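Local atomic coordinates of fibrillarin-like rRNA/tRNA 2'-O-methyltransferase (PDB entry 1FBN), a protein that probably uses S-adenosyl-L-methionine to methylate ribose 2'-hydroxyls in rRNA and tRNA, at sites selected by a base-pairing guide RNA. Residues I41-G45 with D46-R50; R50-P54 with N55-L59; I110-E113 with L114-C118; Q156-I159 with L160-A164; S182-V185 with T186-P189. All coordinates share one frame; numbering follows the deposited sequence.

Interaction 1: I41-G45 with D46-R50; sequences IIKIG and DEEYR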
loop_
_atom_site.group_PDB
_atom_site.type_symbol
_atom_site.label_atom_id
_atom_site.label_comp_id
_atom_site.label_asym_id
_atom_site.label_seq_id
_atom_site.Cartn_x
_atom_site.Cartn_y
_atom_site.Cartn_z
ATOM N N ILE A 41 -2.540 -14.448 14.296
ATOM C CA ILE A 41 -1.478 -15.212 13.643
ATOM C C ILE A 41 -1.776 -16.708 13.525
ATOM O O ILE A 41 -2.380 -17.306 14.416
ATOM C CB ILE A 41 -0.114 -15.021 14.391
ATOM C CG1 ILE A 41 0.399 -13.588 14.200
ATOM C CG2 ILE A 41 0.932 -16.019 13.897
ATOM C CD1 ILE A 41 1.748 -13.310 14.853
ATOM N N ILE A 42 -1.400 -17.286 12.386
ATOM C CA ILE A 42 -1.556 -18.717 12.133
ATOM C C ILE A 42 -0.131 -19.261 12.024
ATOM O O ILE A 42 0.535 -19.087 11.000
ATOM C CB ILE A 42 -2.304 -19.003 10.808
ATOM C CG1 ILE A 42 -3.725 -18.441 10.865
ATOM C CG2 ILE A 42 -2.339 -20.504 10.540
ATOM C CD1 ILE A 42 -4.519 -18.641 9.583
ATOM N N LYS A 43 0.354 -19.865 13.105
ATOM C CA LYS A 43 1.707 -20.405 13.131
ATOM C C LYS A 43 1.750 -21.861 12.684
ATOM O O LYS A 43 1.201 -22.737 13.347
ATOM C CB LYS A 43 2.308 -20.258 14.533
ATOM C CG LYS A 43 3.786 -20.611 14.626
ATOM C CD LYS A 43 4.356 -20.216 15.984
ATOM C CE LYS A 43 5.816 -20.637 16.136
ATOM N NZ LYS A 43 6.724 -19.996 15.139
ATOM N N ILE A 44 2.380 -22.099 11.536
ATOM C CA ILE A 44 2.515 -23.441 10.981
ATOM C C ILE A 44 3.995 -23.805 11.033
ATOM O O ILE A 44 4.766 -23.425 10.156
ATOM C CB ILE A 44 2.047 -23.501 9.509
ATOM C CG1 ILE A 44 0.655 -22.884 9.361
ATOM C CG2 ILE A 44 2.030 -24.943 9.023
ATOM C CD1 ILE A 44 -0.449 -23.655 10.054
ATOM N N GLY A 45 4.387 -24.556 12.056
ATOM C CA GLY A 45 5.780 -24.925 12.192
ATOM C C GLY A 45 6.546 -23.673 12.556
ATOM O O GLY A 45 6.295 -23.078 13.603
ATOM N N ASP A 46 7.449 -23.246 11.680
ATOM C CA ASP A 46 8.226 -22.040 11.941
ATOM C C ASP A 46 7.687 -20.796 11.239
ATOM O O ASP A 46 7.985 -19.674 11.646
ATOM C CB ASP A 46 9.707 -22.263 11.621
ATOM C CG ASP A 46 10.435 -23.022 12.728
ATOM O OD1 ASP A 46 10.195 -22.724 13.923
ATOM O OD2 ASP A 46 11.245 -23.919 12.406
ATOM N N GLU A 47 6.864 -20.998 10.214
ATOM C CA GLU A 47 6.262 -19.895 9.465
ATOM C C GLU A 47 5.100 -19.278 10.241
ATOM O O GLU A 47 4.330 -19.984 10.890
ATOM C CB GLU A 47 5.737 -20.398 8.117
ATOM C CG GLU A 47 6.789 -21.023 7.215
ATOM C CD GLU A 47 7.527 -20.007 6.357
ATOM O OE1 GLU A 47 8.048 -19.007 6.906
ATOM O OE2 GLU A 47 7.588 -20.218 5.123
ATOM N N GLU A 48 4.981 -17.958 10.172
ATOM C CA GLU A 48 3.899 -17.253 10.846
ATOM C C GLU A 48 3.135 -16.392 9.849
ATOM O O GLU A 48 3.700 -15.486 9.241
ATOM C CB GLU A 48 4.437 -16.391 11.990
ATOM C CG GLU A 48 4.874 -17.193 13.212
ATOM C CD GLU A 48 5.303 -16.333 14.397
ATOM O OE1 GLU A 48 5.055 -15.107 14.388
ATOM O OE2 GLU A 48 5.886 -16.893 15.352
ATOM N N TYR A 49 1.865 -16.717 9.638
ATOM C CA TYR A 49 1.032 -15.956 8.718
ATOM C C TYR A 49 0.255 -14.907 9.501
ATOM O O TYR A 49 -0.512 -15.236 10.403
ATOM C CB TYR A 49 0.078 -16.881 7.959
ATOM C CG TYR A 49 0.787 -17.854 7.046
ATOM C CD1 TYR A 49 1.195 -19.105 7.509
ATOM C CD2 TYR A 49 1.053 -17.524 5.718
ATOM C CE1 TYR A 49 1.852 -20.006 6.673
ATOM C CE2 TYR A 49 1.709 -18.417 4.872
ATOM C CZ TYR A 49 2.105 -19.657 5.356
ATOM O OH TYR A 49 2.743 -20.547 4.523
ATOM N N ARG A 50 0.499 -13.641 9.180
ATOM C CA ARG A 50 -0.162 -12.533 9.857
ATOM C C ARG A 50 -1.450 -12.144 9.153
ATOM O O ARG A 50 -1.425 -11.718 7.998
ATOM C CB ARG A 50 0.758 -11.311 9.924
ATOM C CG ARG A 50 2.050 -11.526 10.677
ATOM C CD ARG A 50 2.630 -10.192 11.108
ATOM N NE ARG A 50 2.999 -9.380 9.963
ATOM C CZ ARG A 50 2.698 -8.093 9.806
ATOM N NH1 ARG A 50 2.008 -7.428 10.725
ATOM N NH2 ARG A 50 3.098 -7.469 8.711
#
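Lys-43 and Glu-48 are joined by a salt bridge, with NZ of Lys-43 3.2 Å from OE2 of Glu-48. The ammonium group meets the anti lone pair of OE2, the one turned away from OE1. Lys-43 runs straight out from the strand and bends only at the last torsion (chi4 62°), which turns NZ to the carboxylate. OE1 of Glu-48 accepts from the backbone N of Gly-33, so both oxygens of this buried group are held. The backbones are paired around this bridge. Ile-42 N to Tyr-49 O and Tyr-49 N to Ile-42 O are both 3.0 Å. Nearer the turn, Ile-44 N reaches Glu-47 O at 2.9 Å, and Glu-47 N returns to Ile-44 O at 3.2 Å. Ile-41 lies on the same face as the salt bridge, and its CG2 is 4.0 Å from CB of Glu-48. Tyr-49 is on the other face. Its CE1 is 4.1 Å from CG1 of Ile-44, while Ile-42 O lies at the ring edge, in plane. Tyr-14 makes an edge-to-face contact with Tyr-49. Gly-45 has a positive phi (70°) and follows Ile-44 in a type II' turn. This is a tight two-residue beta hairpin, and strand 41-44 lies at one margin of the five-stranded antiparallel sheet.

Interaction 2: R50-P54 with N55-L59; sequences RIWNP and NKSKL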
loop_
_atom_site.group_PDB
_atom_site.type_symbol
_atom_site.label_atom_id
_atom_site.label_comp_id
_atom_site.label_asym_id
_atom_site.label_seq_id
_atom_site.Cartn_x
_atom_site.Cartn_y
_atom_site.Cartn_z
ATOM N N ARG A 50 0.499 -13.641 9.180
ATOM C CA ARG A 50 -0.162 -12.533 9.857
ATOM C C ARG A 50 -1.450 -12.144 9.153
ATOM O O ARG A 50 -1.425 -11.718 7.998
ATOM C CB ARG A 50 0.758 -11.311 9.924
ATOM C CG ARG A 50 2.050 -11.526 10.677
ATOM C CD ARG A 50 2.630 -10.192 11.108
ATOM N NE ARG A 50 2.999 -9.380 9.963
ATOM C CZ ARG A 50 2.698 -8.093 9.806
ATOM N NH1 ARG A 50 2.008 -7.428 10.725
ATOM N NH2 ARG A 50 3.098 -7.469 8.711
ATOM N N ILE A 51 -2.573 -12.287 9.852
ATOM C CA ILE A 51 -3.873 -11.932 9.295
ATOM C C ILE A 51 -3.875 -10.432 9.005
ATOM O O ILE A 51 -3.685 -9.612 9.901
ATOM C CB ILE A 51 -5.024 -12.306 10.262
ATOM C CG1 ILE A 51 -5.067 -13.828 10.464
ATOM C CG2 ILE A 51 -6.359 -11.789 9.745
ATOM C CD1 ILE A 51 -5.211 -14.642 9.187
ATOM N N TRP A 52 -4.047 -10.107 7.728
ATOM C CA TRP A 52 -4.048 -8.734 7.221
ATOM C C TRP A 52 -5.449 -8.117 7.303
ATOM O O TRP A 52 -6.266 -8.282 6.398
ATOM C CB TRP A 52 -3.553 -8.781 5.773
ATOM C CG TRP A 52 -3.035 -7.501 5.194
ATOM C CD1 TRP A 52 -3.052 -6.256 5.764
ATOM C CD2 TRP A 52 -2.437 -7.345 3.903
ATOM N NE1 TRP A 52 -2.503 -5.334 4.898
ATOM C CE2 TRP A 52 -2.118 -5.977 3.750
ATOM C CE3 TRP A 52 -2.141 -8.233 2.857
ATOM C CZ2 TRP A 52 -1.516 -5.473 2.590
ATOM C CZ3 TRP A 52 -1.541 -7.731 1.702
ATOM C CH2 TRP A 52 -1.236 -6.362 1.580
ATOM N N ASN A 53 -5.700 -7.379 8.379
ATOM C CA ASN A 53 -6.998 -6.751 8.635
ATOM C C ASN A 53 -7.381 -5.605 7.681
ATOM O O ASN A 53 -6.755 -4.544 7.691
ATOM C CB ASN A 53 -7.036 -6.265 10.093
ATOM C CG ASN A 53 -8.442 -5.920 10.578
ATOM O OD1 ASN A 53 -9.370 -5.734 9.791
ATOM N ND2 ASN A 53 -8.597 -5.836 11.893
ATOM N N PRO A 54 -8.436 -5.799 6.863
ATOM C CA PRO A 54 -8.916 -4.792 5.909
ATOM C C PRO A 54 -9.494 -3.548 6.584
ATOM O O PRO A 54 -9.607 -2.496 5.963
ATOM C CB PRO A 54 -9.986 -5.550 5.121
ATOM C CG PRO A 54 -10.491 -6.555 6.105
ATOM C CD PRO A 54 -9.216 -7.043 6.735
ATOM N N ASN A 55 -9.880 -3.681 7.850
ATOM C CA ASN A 55 -10.423 -2.561 8.614
ATOM C C ASN A 55 -9.290 -1.659 9.104
ATOM O O ASN A 55 -9.523 -0.525 9.523
ATOM C CB ASN A 55 -11.214 -3.069 9.822
ATOM C CG ASN A 55 -12.447 -3.846 9.427
ATOM O OD1 ASN A 55 -13.431 -3.273 8.963
ATOM N ND2 ASN A 55 -12.405 -5.162 9.616
ATOM N N LYS A 56 -8.066 -2.180 9.066
ATOM C CA LYS A 56 -6.883 -1.450 9.514
ATOM C C LYS A 56 -5.893 -1.133 8.391
ATOM O O LYS A 56 -4.979 -0.334 8.578
ATOM C CB LYS A 56 -6.183 -2.228 10.635
ATOM C CG LYS A 56 -6.736 -1.946 12.028
ATOM C CD LYS A 56 -8.238 -2.190 12.109
ATOM C CE LYS A 56 -8.893 -1.394 13.241
ATOM N NZ LYS A 56 -10.390 -1.434 13.180
ATOM N N SER A 57 -6.097 -1.737 7.222
ATOM C CA SER A 57 -5.218 -1.531 6.075
ATOM C C SER A 57 -6.007 -1.373 4.776
ATOM O O SER A 57 -6.706 -2.293 4.348
ATOM C CB SER A 57 -4.240 -2.704 5.955
ATOM O OG SER A 57 -3.433 -2.601 4.789
ATOM N N LYS A 58 -5.871 -0.212 4.140
ATOM C CA LYS A 58 -6.573 0.070 2.890
ATOM C C LYS A 58 -6.165 -0.873 1.750
ATOM O O LYS A 58 -6.968 -1.159 0.856
ATOM C CB LYS A 58 -6.360 1.527 2.467
ATOM C CG LYS A 58 -6.928 2.551 3.439
ATOM C CD LYS A 58 -6.779 3.967 2.899
ATOM C CE LYS A 58 -7.094 4.999 3.966
ATOM N NZ LYS A 58 -6.124 4.907 5.101
ATOM N N LEU A 59 -4.915 -1.337 1.774
ATOM C CA LEU A 59 -4.426 -2.257 0.750
ATOM C C LEU A 59 -5.108 -3.619 0.931
ATOM O O LEU A 59 -5.526 -4.244 -0.048
ATOM C CB LEU A 59 -2.900 -2.380 0.823
ATOM C CG LEU A 59 -2.225 -3.248 -0.239
ATOM C CD1 LEU A 59 -2.711 -2.864 -1.631
ATOM C CD2 LEU A 59 -0.715 -3.103 -0.134
#
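Asn-53 OD1 accepts two hydrogen bonds from Asn-55, at 2.9 Å from Asn-55 N and 3.1 Å from Asn-55 ND2. The bond to N makes an Asx turn. It is combined with a type I beta turn from Asn-53 to Lys-56, and a helix N-cap follows at Ser-57. The two donors of Asn-55 approach differently. ND2 lies on a lone pair of OD1, in its carbonyl plane, whereas the backbone N comes from well above that plane. The two amide groups are perpendicular, and the pair of bonds limits rotation of the Asn-53 amide. Asn-53 O closes the beta turn by accepting from Lys-56 N at 3.0 Å, and it takes a weak bond from Ser-57 N. The Lys-56 side chain runs alongside Asn-53, with CD 3.7 Å from ND2 of Asn-53.

Trp-52 makes the deeper part of the contact. Its CG is anti to the backbone N (chi1 -160°), which carries the indole down to Ser-57 and Leu-59. At the indole edge, NE1 of Trp-52 gives a weak, bent hydrogen bond to Ser-57 OG at 2.9 Å. Beyond it, CZ2 of Trp-52 lies 3.7 Å from CG of Leu-59. His-91 of helix 87-95 stacks on the indole. Ser-57 OG is also hydrogen-bonded to Thr-88 OG1. Thr-88 is predicted to bind S-adenosyl-L-methionine, so the cap is next to the probable cofactor pocket. The cap itself is a weak hydrogen bond from Ala-60 N, in helix 58-64, to Ser-57 OG.

Interaction 3: I110-E113 with L114-C118; sequences IMRE and LLDAC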
loop_
_atom_site.group_PDB
_atom_site.type_symbol
_atom_site.label_atom_id
_atom_site.label_comp_id
_atom_site.label_asym_id
_atom_site.label_seq_id
_atom_site.Cartn_x
_atom_site.Cartn_y
_atom_site.Cartn_z
ATOM N N ILE A 110 5.415 10.613 13.915
ATOM C CA ILE A 110 4.840 9.531 13.117
ATOM C C ILE A 110 5.960 8.546 12.779
ATOM O O ILE A 110 5.763 7.330 12.826
ATOM C CB ILE A 110 4.179 10.038 11.814
ATOM C CG1 ILE A 110 2.862 10.742 12.139
ATOM C CG2 ILE A 110 3.900 8.867 10.871
ATOM C CD1 ILE A 110 2.135 11.236 10.924
HETATM N N MSE A 111 7.140 9.078 12.465
HETATM C CA MSE A 111 8.294 8.242 12.144
HETATM C C MSE A 111 8.711 7.446 13.383
HETATM O O MSE A 111 9.186 6.316 13.278
HETATM C CB MSE A 111 9.470 9.096 11.649
HETATM C CG MSE A 111 10.621 8.283 11.057
HETATM SE SE MSE A 111 10.090 7.348 9.606
HETATM C CE MSE A 111 10.362 8.566 8.392
ATOM N N ARG A 112 8.515 8.040 14.554
ATOM C CA ARG A 112 8.858 7.392 15.814
ATOM C C ARG A 112 7.989 6.144 15.996
ATOM O O ARG A 112 8.488 5.075 16.351
ATOM C CB ARG A 112 8.634 8.364 16.972
ATOM C CG ARG A 112 9.302 7.970 18.268
ATOM C CD ARG A 112 9.007 8.999 19.352
ATOM N NE ARG A 112 9.431 10.342 18.964
ATOM C CZ ARG A 112 8.986 11.467 19.521
ATOM N NH1 ARG A 112 8.092 11.426 20.502
ATOM N NH2 ARG A 112 9.432 12.639 19.087
ATOM N N GLU A 113 6.694 6.285 15.720
ATOM C CA GLU A 113 5.750 5.179 15.841
ATOM C C GLU A 113 6.019 4.121 14.777
ATOM O O GLU A 113 5.994 2.922 15.064
ATOM C CB GLU A 113 4.312 5.685 15.727
ATOM C CG GLU A 113 3.954 6.726 16.773
ATOM C CD GLU A 113 2.483 7.099 16.767
ATOM O OE1 GLU A 113 1.851 7.079 15.685
ATOM O OE2 GLU A 113 1.959 7.420 17.855
ATOM N N LEU A 114 6.296 4.572 13.556
ATOM C CA LEU A 114 6.586 3.659 12.458
ATOM C C LEU A 114 7.844 2.844 12.767
ATOM O O LEU A 114 7.906 1.649 12.482
ATOM C CB LEU A 114 6.755 4.437 11.149
ATOM C CG LEU A 114 7.096 3.641 9.880
ATOM C CD1 LEU A 114 6.085 2.532 9.640
ATOM C CD2 LEU A 114 7.140 4.585 8.693
ATOM N N LEU A 115 8.830 3.496 13.375
ATOM C CA LEU A 115 10.085 2.850 13.746
ATOM C C LEU A 115 9.903 1.797 14.836
ATOM O O LEU A 115 10.616 0.796 14.854
ATOM C CB LEU A 115 11.113 3.896 14.191
ATOM C CG LEU A 115 12.117 4.379 13.141
ATOM C CD1 LEU A 115 11.427 4.698 11.834
ATOM C CD2 LEU A 115 12.860 5.586 13.672
ATOM N N ASP A 116 8.946 2.020 15.737
ATOM C CA ASP A 116 8.678 1.076 16.821
ATOM C C ASP A 116 7.911 -0.158 16.335
ATOM O O ASP A 116 8.176 -1.281 16.774
ATOM C CB ASP A 116 7.905 1.761 17.952
ATOM C CG ASP A 116 8.681 2.912 18.585
ATOM O OD1 ASP A 116 9.923 2.811 18.717
ATOM O OD2 ASP A 116 8.044 3.922 18.955
ATOM N N ALA A 117 6.971 0.060 15.421
ATOM C CA ALA A 117 6.163 -1.021 14.871
ATOM C C ALA A 117 6.920 -1.871 13.851
ATOM O O ALA A 117 6.761 -3.090 13.818
ATOM C CB ALA A 117 4.904 -0.457 14.248
ATOM N N CYS A 118 7.731 -1.228 13.017
ATOM C CA CYS A 118 8.498 -1.933 11.989
ATOM C C CYS A 118 9.940 -2.153 12.412
ATOM O O CYS A 118 10.841 -2.278 11.576
ATOM C CB CYS A 118 8.434 -1.167 10.666
ATOM S SG CYS A 118 6.763 -1.073 10.000
#
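Leu-114 is tied to Ile-110 by a regular helical bond, Leu-114 N to Ile-110 O at 2.9 Å. Its CD2 is 4.1 Å from the selenium of Met-111, which is a selenomethionine here. Leu-114 also packs on Ala-103 and Glu-105 of strand 100-105. Leu-115 comes next, and its N bonds to Met-111 O at 2.8 Å. Its CD1 touches the Met-111 selenium at 3.7 Å. The same methyl is only 3.1 Å from Met-111 O, and chi1 of Leu-115 (-96°) is off the usual staggered values, so this side chain looks strained. Bends at chi2 and chi3 of Met-111 fold its selenium back to meet both leucines. Asp-116 bonds through its N to Arg-112 O at 3.1 Å and weakly to Glu-113 O. Ala-117 N reaches Glu-113 O at 3.0 Å, and Ala-117 O accepts from Lys-34 NZ. Cys-118 then leaves the helical conformation. The helix is the crossover of a beta-alpha-beta unit between strands 100-105 and 124-128. Met-111 rests on Glu-105, a predicted cofactor-binding residue, and on Pro-126. The side chains of Met-111, Leu-114 and Leu-115 thus all pack against the strands. On the exposed side, OD2 of Asp-116 is 2.9 Å from Arg-112 O. Both atoms are acceptors, so the approach is probably unfavourable and may raise the carboxylate's proton affinity somewhat.

Interaction 4: Q156-I159 with L160-A164; sequences QAEI and LIKNA
Asn-163 presents the N-H edge of its amide to Ile-159. ND2 of Asn-163 is 2.8 Å from Ile-159 O, which lies almost in the amide plane, and the bond is nearly straight (169°). Asn-163 N bonds to the same oxygen at 3.0 Å, so Ile-159 O is gripped twice, from opposite faces of its carbonyl plane. CG2 of Ile-159 lies alongside, 3.5 Å from ND2. The amide has further partners: ND2 also donates to Ala-131 O, and OD1 is hydrogen-bonded to Tyr-137 OH. These bonds together fix the amide of this buried residue.

The other flat group is the Glu-158 carboxylate. CG of Glu-158 sits between the backbone N and the carbonyl carbon (chi1 75°). The side chain then runs beside Lys-162, and OE1 of Glu-158 makes a rather long salt bridge to Lys-162 NZ at 3.5 Å. Lys-162 NZ also donates to Asn-132 OD1. The backbone bond beneath is short, with Lys-162 N 2.8 Å from Glu-158 O. CG1 of Ile-161 is 3.5 Å from Ala-157 O.

Ile-159 packs on Ala-131, which is predicted to bind the cofactor. Leu-160 reaches strands 144-149 and 172-179, and Ala-157 lies against helix 189-203. Helix 156-167 thus lies on the mixed sheet, with helix 189-203 as its neighbour.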
loop_
_atom_site.group_PDB
_atom_site.type_symbol
_atom_site.label_atom_id
_atom_site.label_comp_id
_atom_site.label_asym_id
_atom_site.label_seq_id
_atom_site.Cartn_x
_atom_site.Cartn_y
_atom_site.Cartn_z
ATOM N N GLN A 156 -2.968 15.177 -3.541
ATOM C CA GLN A 156 -2.455 13.809 -3.536
ATOM C C GLN A 156 -2.129 13.256 -4.924
ATOM O O GLN A 156 -1.124 12.568 -5.092
ATOM C CB GLN A 156 -3.401 12.874 -2.782
ATOM C CG GLN A 156 -4.790 12.762 -3.366
ATOM C CD GLN A 156 -5.720 11.996 -2.457
ATOM O OE1 GLN A 156 -5.645 10.772 -2.367
ATOM N NE2 GLN A 156 -6.589 12.713 -1.756
ATOM N N ALA A 157 -2.944 13.587 -5.924
ATOM C CA ALA A 157 -2.694 13.108 -7.282
ATOM C C ALA A 157 -1.407 13.694 -7.868
ATOM O O ALA A 157 -0.567 12.949 -8.374
ATOM C CB ALA A 157 -3.886 13.399 -8.200
ATOM N N GLU A 158 -1.233 15.013 -7.772
ATOM C CA GLU A 158 -0.028 15.644 -8.310
ATOM C C GLU A 158 1.209 15.142 -7.566
ATOM O O GLU A 158 2.290 15.071 -8.146
ATOM C CB GLU A 158 -0.107 17.177 -8.263
ATOM C CG GLU A 158 0.072 17.788 -6.880
ATOM C CD GLU A 158 0.505 19.248 -6.923
ATOM O OE1 GLU A 158 1.730 19.500 -6.983
ATOM O OE2 GLU A 158 -0.374 20.140 -6.887
ATOM N N ILE A 159 1.042 14.778 -6.296
ATOM C CA ILE A 159 2.158 14.255 -5.509
ATOM C C ILE A 159 2.607 12.912 -6.088
ATOM O O ILE A 159 3.805 12.659 -6.196
ATOM C CB ILE A 159 1.806 14.088 -4.000
ATOM C CG1 ILE A 159 1.722 15.453 -3.310
ATOM C CG2 ILE A 159 2.864 13.234 -3.295
ATOM C CD1 ILE A 159 1.327 15.365 -1.847
ATOM N N LEU A 160 1.651 12.063 -6.471
ATOM C CA LEU A 160 1.980 10.760 -7.047
ATOM C C LEU A 160 2.700 10.962 -8.372
ATOM O O LEU A 160 3.680 10.277 -8.660
ATOM C CB LEU A 160 0.719 9.919 -7.282
ATOM C CG LEU A 160 0.918 8.504 -7.857
ATOM C CD1 LEU A 160 1.608 7.609 -6.835
ATOM C CD2 LEU A 160 -0.413 7.893 -8.253
ATOM N N ILE A 161 2.213 11.921 -9.160
ATOM C CA ILE A 161 2.784 12.235 -10.470
ATOM C C ILE A 161 4.195 12.776 -10.324
ATOM O O ILE A 161 5.098 12.370 -11.053
ATOM C CB ILE A 161 1.912 13.262 -11.241
ATOM C CG1 ILE A 161 0.571 12.630 -11.623
ATOM C CG2 ILE A 161 2.638 13.755 -12.492
ATOM C CD1 ILE A 161 -0.448 13.622 -12.136
ATOM N N LYS A 162 4.384 13.665 -9.355
ATOM C CA LYS A 162 5.690 14.268 -9.097
ATOM C C LYS A 162 6.700 13.191 -8.683
ATOM O O LYS A 162 7.827 13.155 -9.179
ATOM C CB LYS A 162 5.563 15.329 -8.003
ATOM C CG LYS A 162 6.677 16.352 -7.995
ATOM C CD LYS A 162 6.503 17.365 -6.868
ATOM C CE LYS A 162 5.173 18.087 -6.947
ATOM N NZ LYS A 162 5.043 19.070 -5.846
ATOM N N ASN A 163 6.276 12.296 -7.797
ATOM C CA ASN A 163 7.136 11.220 -7.329
ATOM C C ASN A 163 7.383 10.159 -8.398
ATOM O O ASN A 163 8.432 9.519 -8.408
ATOM C CB ASN A 163 6.561 10.596 -6.058
ATOM C CG ASN A 163 6.886 11.407 -4.817
ATOM O OD1 ASN A 163 7.862 11.120 -4.121
ATOM N ND2 ASN A 163 6.083 12.432 -4.540
ATOM N N ALA A 164 6.418 9.985 -9.300
ATOM C CA ALA A 164 6.540 9.018 -10.388
ATOM C C ALA A 164 7.607 9.495 -11.377
ATOM O O ALA A 164 8.433 8.704 -11.838
ATOM C CB ALA A 164 5.203 8.839 -11.093
#

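Interaction 5: S182-V185 with T186-P189; sequences SIDV and TKDP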
loop_
_atom_site.group_PDB
_atom_site.type_symbol
_atom_site.label_atom_id
_atom_site.label_comp_id
_atom_site.label_asym_id
_atom_site.label_seq_id
_atom_site.Cartn_x
_atom_site.Cartn_y
_atom_site.Cartn_z
ATOM N N SER A 182 -11.367 14.422 0.946
ATOM C CA SER A 182 -10.132 15.141 1.270
ATOM C C SER A 182 -9.756 16.090 0.126
ATOM O O SER A 182 -8.876 16.938 0.272
ATOM C CB SER A 182 -8.977 14.170 1.553
ATOM O OG SER A 182 -8.511 13.534 0.374
ATOM N N ILE A 183 -10.439 15.934 -1.006
ATOM C CA ILE A 183 -10.214 16.750 -2.195
ATOM C C ILE A 183 -11.306 17.806 -2.365
ATOM O O ILE A 183 -11.023 18.960 -2.696
ATOM C CB ILE A 183 -10.145 15.849 -3.446
ATOM C CG1 ILE A 183 -8.885 14.983 -3.369
ATOM C CG2 ILE A 183 -10.173 16.680 -4.728
ATOM C CD1 ILE A 183 -8.908 13.801 -4.272
ATOM N N ASP A 184 -12.547 17.418 -2.090
ATOM C CA ASP A 184 -13.681 18.323 -2.229
ATOM C C ASP A 184 -14.789 17.892 -1.265
ATOM O O ASP A 184 -15.097 16.707 -1.160
ATOM C CB ASP A 184 -14.182 18.268 -3.675
ATOM C CG ASP A 184 -15.027 19.462 -4.052
ATOM O OD1 ASP A 184 -16.167 19.575 -3.561
ATOM O OD2 ASP A 184 -14.558 20.277 -4.869
ATOM N N VAL A 185 -15.374 18.857 -0.555
ATOM C CA VAL A 185 -16.444 18.571 0.405
ATOM C C VAL A 185 -17.857 18.843 -0.126
ATOM O O VAL A 185 -18.844 18.605 0.575
ATOM C CB VAL A 185 -16.255 19.368 1.723
ATOM C CG1 VAL A 185 -14.957 18.966 2.403
ATOM C CG2 VAL A 185 -16.277 20.868 1.450
ATOM N N THR A 186 -17.956 19.311 -1.366
ATOM C CA THR A 186 -19.250 19.627 -1.958
ATOM C C THR A 186 -19.635 18.709 -3.114
ATOM O O THR A 186 -20.754 18.197 -3.154
ATOM C CB THR A 186 -19.288 21.088 -2.464
ATOM O OG1 THR A 186 -18.827 21.969 -1.429
ATOM C CG2 THR A 186 -20.710 21.481 -2.860
ATOM N N LYS A 187 -18.710 18.510 -4.050
ATOM C CA LYS A 187 -18.963 17.673 -5.220
ATOM C C LYS A 187 -19.339 16.237 -4.886
ATOM O O LYS A 187 -19.093 15.750 -3.788
ATOM C CB LYS A 187 -17.752 17.672 -6.155
ATOM C CG LYS A 187 -17.408 19.022 -6.758
ATOM C CD LYS A 187 -16.247 18.895 -7.735
ATOM C CE LYS A 187 -15.873 20.234 -8.354
ATOM N NZ LYS A 187 -14.717 20.102 -9.288
ATOM N N ASP A 188 -19.960 15.568 -5.846
ATOM C CA ASP A 188 -20.361 14.180 -5.673
ATOM C C ASP A 188 -19.090 13.330 -5.765
ATOM O O ASP A 188 -18.258 13.554 -6.645
ATOM C CB ASP A 188 -21.338 13.793 -6.784
ATOM C CG ASP A 188 -22.209 12.619 -6.408
ATOM O OD1 ASP A 188 -21.794 11.466 -6.646
ATOM O OD2 ASP A 188 -23.313 12.856 -5.871
ATOM N N PRO A 189 -18.896 12.381 -4.829
ATOM C CA PRO A 189 -17.711 11.516 -4.833
ATOM C C PRO A 189 -17.473 10.845 -6.182
ATOM O O PRO A 189 -16.335 10.723 -6.630
ATOM C CB PRO A 189 -18.037 10.496 -3.749
ATOM C CG PRO A 189 -18.801 11.319 -2.757
ATOM C CD PRO A 189 -19.740 12.102 -3.652
#
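Asp-184 bonds through one carboxylate oxygen to the backbones of both Thr-186 and Lys-187. From CB, its side chain leaves with CG anti to the backbone N (chi1 -161°), which swings the carboxylate in under the bend of the chain. CG of Asp-184 lies 3.6 Å from CG of Lys-187. OD1 then takes two hydrogen bonds. Thr-186 N is 2.8 Å from OD1 and meets it nearly end-on to the C-O bond. Lys-187 N is also 2.8 Å from OD1, but it comes from above the carboxylate plane, in an almost straight bond (172°). The bond to Thr-186 N defines an Asx turn. The turn lies in the exposed loop from strand 172-179 to helix 189-203, and Asp-188 follows as the N-cap of that helix. Arg-181 NH2 bonds to Asp-184 O and Lys-187 O, which holds the two ends of the bend from the backbone side. OD2 of Asp-184 meets the aliphatic part of Lys-187, with CD at 3.6 Å. The two side chains cross there at about a right angle. NZ of Lys-187 stays 4.4 Å from OD2 of Asp-184, and its salt bridge goes to Glu-195 OE1.

How the interactions relate
All five contacts are local and follow in series; none nests in or crosses another. Interaction 1 closes the hairpin at the margin of the N-terminal antiparallel sheet. Interaction 2 starts on its last residue, Arg-50, and turns the chain from that sheet into helix 58-64. The two also touch through Ile-42 and Ile-51. Interaction 3 lies in the helix between strands 100-105 and 124-128, on the mixed sheet. Interaction 4 lies in helix 156-167, and interaction 5 bends the loop before helix 189-203. These last two meet where Gln-156 packs on Ser-182 and Ile-183. Interactions 1 and 5 are farthest apart, with centres about 42 Å from each other.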